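Hemopexin fold protein CP4 (Vigna unguiculata, PDB 3OYO) is a seed protein of unsettled function with a four-bladed hemopexin fold that binds calcium in its central channel. Local coordinates at residues 119-124 with 130-135. Sequence-based numbering, arbitrary orientation.
Sequences DSAFRS and VYLFKG. With CA (calcium ion), chain C.
Asp119 OD2 is gripped twice: the backbone N of Gly135 donates to it at 2.8 Å, from above the carboxylate plane, and a water gives it a second hydrogen bond while also donating to Gly135 O. With CG anti to its carbonyl carbon (chi1 -70°), the carboxylate reaches across to the turn after strand 129-134. Lys134 CD passes Asp119 OD1 at 3.7 Å, but the Lys134 ammonium is bonded to Val113 O and Ser117 O.

The same end of the hairpin holds a classic beta bulge, in which the N atoms of Asp119 and Ser120 both face Phe133 O through weak bonds. Beyond it the antiparallel ladder is regular: Phe133 N donates to Ser120 O at 2.9 Å, and Phe122 and Tyr131 exchange two backbone bonds.

Above that last pair the rings of Phe122 and Tyr131 run alongside each other, their planes 22° apart but displaced so far that little of one ring lies over the other; Phe122 CZ comes within 3.4 Å of Tyr131 CD2. Phe122 CG sits between its backbone N and carbonyl carbon (chi1 69°), which brings the ring back over the neighbouring strand, where Tyr131 CB covers one face, and Phe122 CD1 meets the edge of the Phe133 ring, 3.7 Å from Phe133 CE2. Cys174 of the next blade packs on Phe122 and Phe133. On the reverse face Ala121 CB touches Leu132 CD2, with Phe66 of the preceding blade alongside.

An alanine in place of Asp119 would probably leave Gly135 N without its carboxylate acceptor and the turn freer to move. The calcium is held not by this carboxylate but by Asp119 O, at 2.4 Å, together with the carbonyls of Asn5, Asp63 and Asp172: the backbone supplies the metal ligand, while the side chain fastens the start of the innermost strand to the turn that follows its neighbour.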
ATOM      1  N   ASP A 119      -3.493   8.445   0.037  1.00  4.73           N
ATOM      2  CA  ASP A 119      -4.224   7.446  -0.755  1.00  5.04           C
ATOM      3  C   ASP A 119      -3.582   6.058  -0.750  1.00  4.39           C
ATOM      4  O   ASP A 119      -4.255   5.095  -0.508  1.00  3.56           O
ATOM      5  CB  ASP A 119      -4.352   7.908  -2.191  1.00  5.88           C
ATOM      6  CG  ASP A 119      -5.294   9.081  -2.323  1.00  6.33           C
ATOM      7  OD1 ASP A 119      -6.053   9.351  -1.376  1.00  8.71           O
ATOM      8  OD2 ASP A 119      -5.250   9.745  -3.348  1.00  7.85           O
ATOM      9  N   SER A 120      -2.284   5.966  -1.069  1.00  4.19           N
ATOM     10  CA  SER A 120      -1.629   4.658  -1.115  1.00  4.90           C
ATOM     11  C   SER A 120      -0.109   4.929  -1.076  1.00  3.77           C
ATOM     12  O   SER A 120       0.317   6.079  -0.992  1.00  2.78           O
ATOM     13  CB  SER A 120      -2.008   3.879  -2.412  1.00  3.93           C
ATOM     14  OG  SER A 120      -1.770   4.725  -3.527  1.00  5.45           O
ATOM     15  N   ALA A 121       0.677   3.867  -1.097  1.00  5.78           N
ATOM     16  CA  ALA A 121       2.158   3.978  -1.006  1.00  6.76           C
ATOM     17  C   ALA A 121       2.774   2.586  -1.243  1.00  7.01           C
ATOM     18  O   ALA A 121       2.158   1.561  -0.909  1.00  7.33           O
ATOM     19  CB  ALA A 121       2.542   4.494   0.413  1.00  4.93           C
ATOM     20  N   PHE A 122       3.970   2.524  -1.836  1.00  7.85           N
ATOM     21  CA  PHE A 122       4.634   1.253  -1.957  1.00  7.83           C
ATOM     22  C   PHE A 122       6.118   1.425  -1.656  1.00  8.90           C
ATOM     23  O   PHE A 122       6.710   2.491  -1.868  1.00  7.81           O
ATOM     24  CB  PHE A 122       4.380   0.536  -3.308  1.00  7.95           C
ATOM     25  CG  PHE A 122       5.022   1.204  -4.498  1.00  9.54           C
ATOM     26  CD1 PHE A 122       4.320   2.166  -5.249  1.00  8.58           C
ATOM     27  CD2 PHE A 122       6.339   0.893  -4.866  1.00  9.11           C
ATOM     28  CE1 PHE A 122       4.939   2.768  -6.330  1.00  9.16           C
ATOM     29  CE2 PHE A 122       6.953   1.505  -5.956  1.00  8.17           C
ATOM     30  CZ  PHE A 122       6.253   2.461  -6.682  1.00 10.03           C
ATOM     31  N   ARG A 123       6.703   0.353  -1.156  1.00  8.87           N
ATOM     32  CA  ARG A 123       8.142   0.300  -0.858  1.00  9.90           C
ATOM     33  C   ARG A 123       9.031   0.317  -2.106  1.00 10.07           C
ATOM     34  O   ARG A 123       8.866  -0.509  -3.002  1.00  9.53           O
ATOM     35  CB  ARG A 123       8.433  -0.988  -0.077  1.00  9.47           C
ATOM     36  CG  ARG A 123       9.881  -1.137   0.349  1.00 10.21           C
ATOM     37  CD  ARG A 123      10.279  -0.113   1.394  1.00 10.03           C
ATOM     38  NE  ARG A 123      11.425  -0.554   2.201  1.00 11.10           N
ATOM     39  CZ  ARG A 123      12.699  -0.341   1.875  1.00 14.80           C
ATOM     40  NH1 ARG A 123      13.006   0.282   0.720  1.00 12.82           N
ATOM     41  NH2 ARG A 123      13.674  -0.760   2.705  1.00 13.34           N
ATOM     42  N   SER A 124       9.981   1.244  -2.157  1.00 12.30           N
ATOM     43  CA  SER A 124      10.903   1.286  -3.289  1.00 13.05           C
ATOM     44  C   SER A 124      11.991   0.249  -3.023  1.00 13.07           C
ATOM     45  O   SER A 124      12.145  -0.269  -1.895  1.00 11.98           O
ATOM     46  CB  SER A 124      11.533   2.671  -3.416  1.00 15.77           C
ATOM     47  OG  SER A 124      12.543   2.699  -4.417  1.00 19.09           O
ATOM     48  N   VAL A 130      10.202   5.260  -0.024  1.00  8.71           N
ATOM     49  CA  VAL A 130       8.830   4.822  -0.179  1.00  9.01           C
ATOM     50  C   VAL A 130       8.099   5.901  -0.946  1.00  8.57           C
ATOM     51  O   VAL A 130       8.312   7.085  -0.716  1.00  9.10           O
ATOM     52  CB  VAL A 130       8.126   4.621   1.178  1.00 11.14           C
ATOM     53  CG1 VAL A 130       6.641   4.269   0.975  1.00 10.15           C
ATOM     54  CG2 VAL A 130       8.858   3.548   2.044  1.00 10.71           C
ATOM     55  N   TYR A 131       7.268   5.483  -1.886  1.00 12.81           N
ATOM     56  CA  TYR A 131       6.468   6.371  -2.706  1.00 11.96           C
ATOM     57  C   TYR A 131       5.126   6.579  -2.034  1.00 10.94           C
ATOM     58  O   TYR A 131       4.418   5.626  -1.774  1.00 11.72           O
ATOM     59  CB  TYR A 131       6.243   5.760  -4.084  1.00 16.12           C
ATOM     60  CG  TYR A 131       7.447   5.731  -4.976  1.00 17.84           C
ATOM     61  CD1 TYR A 131       7.741   6.803  -5.829  1.00 19.97           C
ATOM     62  CD2 TYR A 131       8.301   4.627  -4.975  1.00 20.51           C
ATOM     63  CE1 TYR A 131       8.854   6.773  -6.674  1.00 20.68           C
ATOM     64  CE2 TYR A 131       9.435   4.589  -5.813  1.00 24.51           C
ATOM     65  CZ  TYR A 131       9.701   5.670  -6.653  1.00 23.50           C
ATOM     66  OH  TYR A 131      10.823   5.620  -7.463  1.00 25.57           O
ATOM     67  N   LEU A 132       4.781   7.833  -1.777  1.00  5.92           N
ATOM     68  CA  LEU A 132       3.475   8.189  -1.211  1.00  4.69           C
ATOM     69  C   LEU A 132       2.612   8.850  -2.284  1.00  5.14           C
ATOM     70  O   LEU A 132       3.084   9.750  -3.013  1.00  4.59           O
ATOM     71  CB  LEU A 132       3.642   9.135  -0.003  1.00  5.48           C
ATOM     72  CG  LEU A 132       4.652   8.793   1.111  1.00  6.40           C
ATOM     73  CD1 LEU A 132       4.671   9.936   2.138  1.00  6.19           C
ATOM     74  CD2 LEU A 132       4.332   7.470   1.801  1.00  6.38           C
ATOM     75  N   PHE A 133       1.359   8.438  -2.382  1.00  8.13           N
ATOM     76  CA  PHE A 133       0.419   8.996  -3.368  1.00  8.48           C
ATOM     77  C   PHE A 133      -0.816   9.651  -2.710  1.00  9.04           C
ATOM     78  O   PHE A 133      -1.424   9.073  -1.812  1.00  9.67           O
ATOM     79  CB  PHE A 133      -0.059   7.902  -4.334  1.00  9.00           C
ATOM     80  CG  PHE A 133       1.042   7.267  -5.097  1.00 10.37           C
ATOM     81  CD1 PHE A 133       1.639   7.941  -6.180  1.00 10.22           C
ATOM     82  CD2 PHE A 133       1.559   6.042  -4.695  1.00  8.26           C
ATOM     83  CE1 PHE A 133       2.695   7.352  -6.885  1.00  9.81           C
ATOM     84  CE2 PHE A 133       2.605   5.478  -5.358  1.00  9.99           C
ATOM     85  CZ  PHE A 133       3.175   6.104  -6.474  1.00 10.54           C
ATOM     86  N   LYS A 134      -1.167  10.861  -3.161  1.00  9.40           N
ATOM     87  CA  LYS A 134      -2.329  11.594  -2.594  1.00  9.54           C
ATOM     88  C   LYS A 134      -2.875  12.434  -3.738  1.00  9.30           C
ATOM     89  O   LYS A 134      -2.222  13.362  -4.162  1.00  9.96           O
ATOM     90  CB  LYS A 134      -1.976  12.522  -1.424  1.00  5.07           C
ATOM     91  CG  LYS A 134      -3.172  13.402  -0.925  1.00  6.00           C
ATOM     92  CD  LYS A 134      -4.390  12.564  -0.460  1.00  2.94           C
ATOM     93  CE  LYS A 134      -5.537  13.419   0.123  1.00  4.18           C
ATOM     94  NZ  LYS A 134      -5.078  13.973   1.479  1.00  5.04           N
ATOM     95  N   GLY A 135      -4.064  12.078  -4.225  1.00  6.82           N
ATOM     96  CA  GLY A 135      -4.625  12.694  -5.419  1.00  8.14           C
ATOM     97  C   GLY A 135      -3.693  12.470  -6.586  1.00  7.31           C
ATOM     98  O   GLY A 135      -3.158  11.375  -6.754  1.00  6.72           O
TER
HETATM   99 CA    CA C 228      -6.362   3.914  -0.199  1.00 22.80          CA
HETATM  100  O   HOH W   1      -3.185   9.018  -5.195  1.00 11.23           O
HETATM  101  O   HOH W   2      13.115   5.081  -4.918  1.00 16.88           O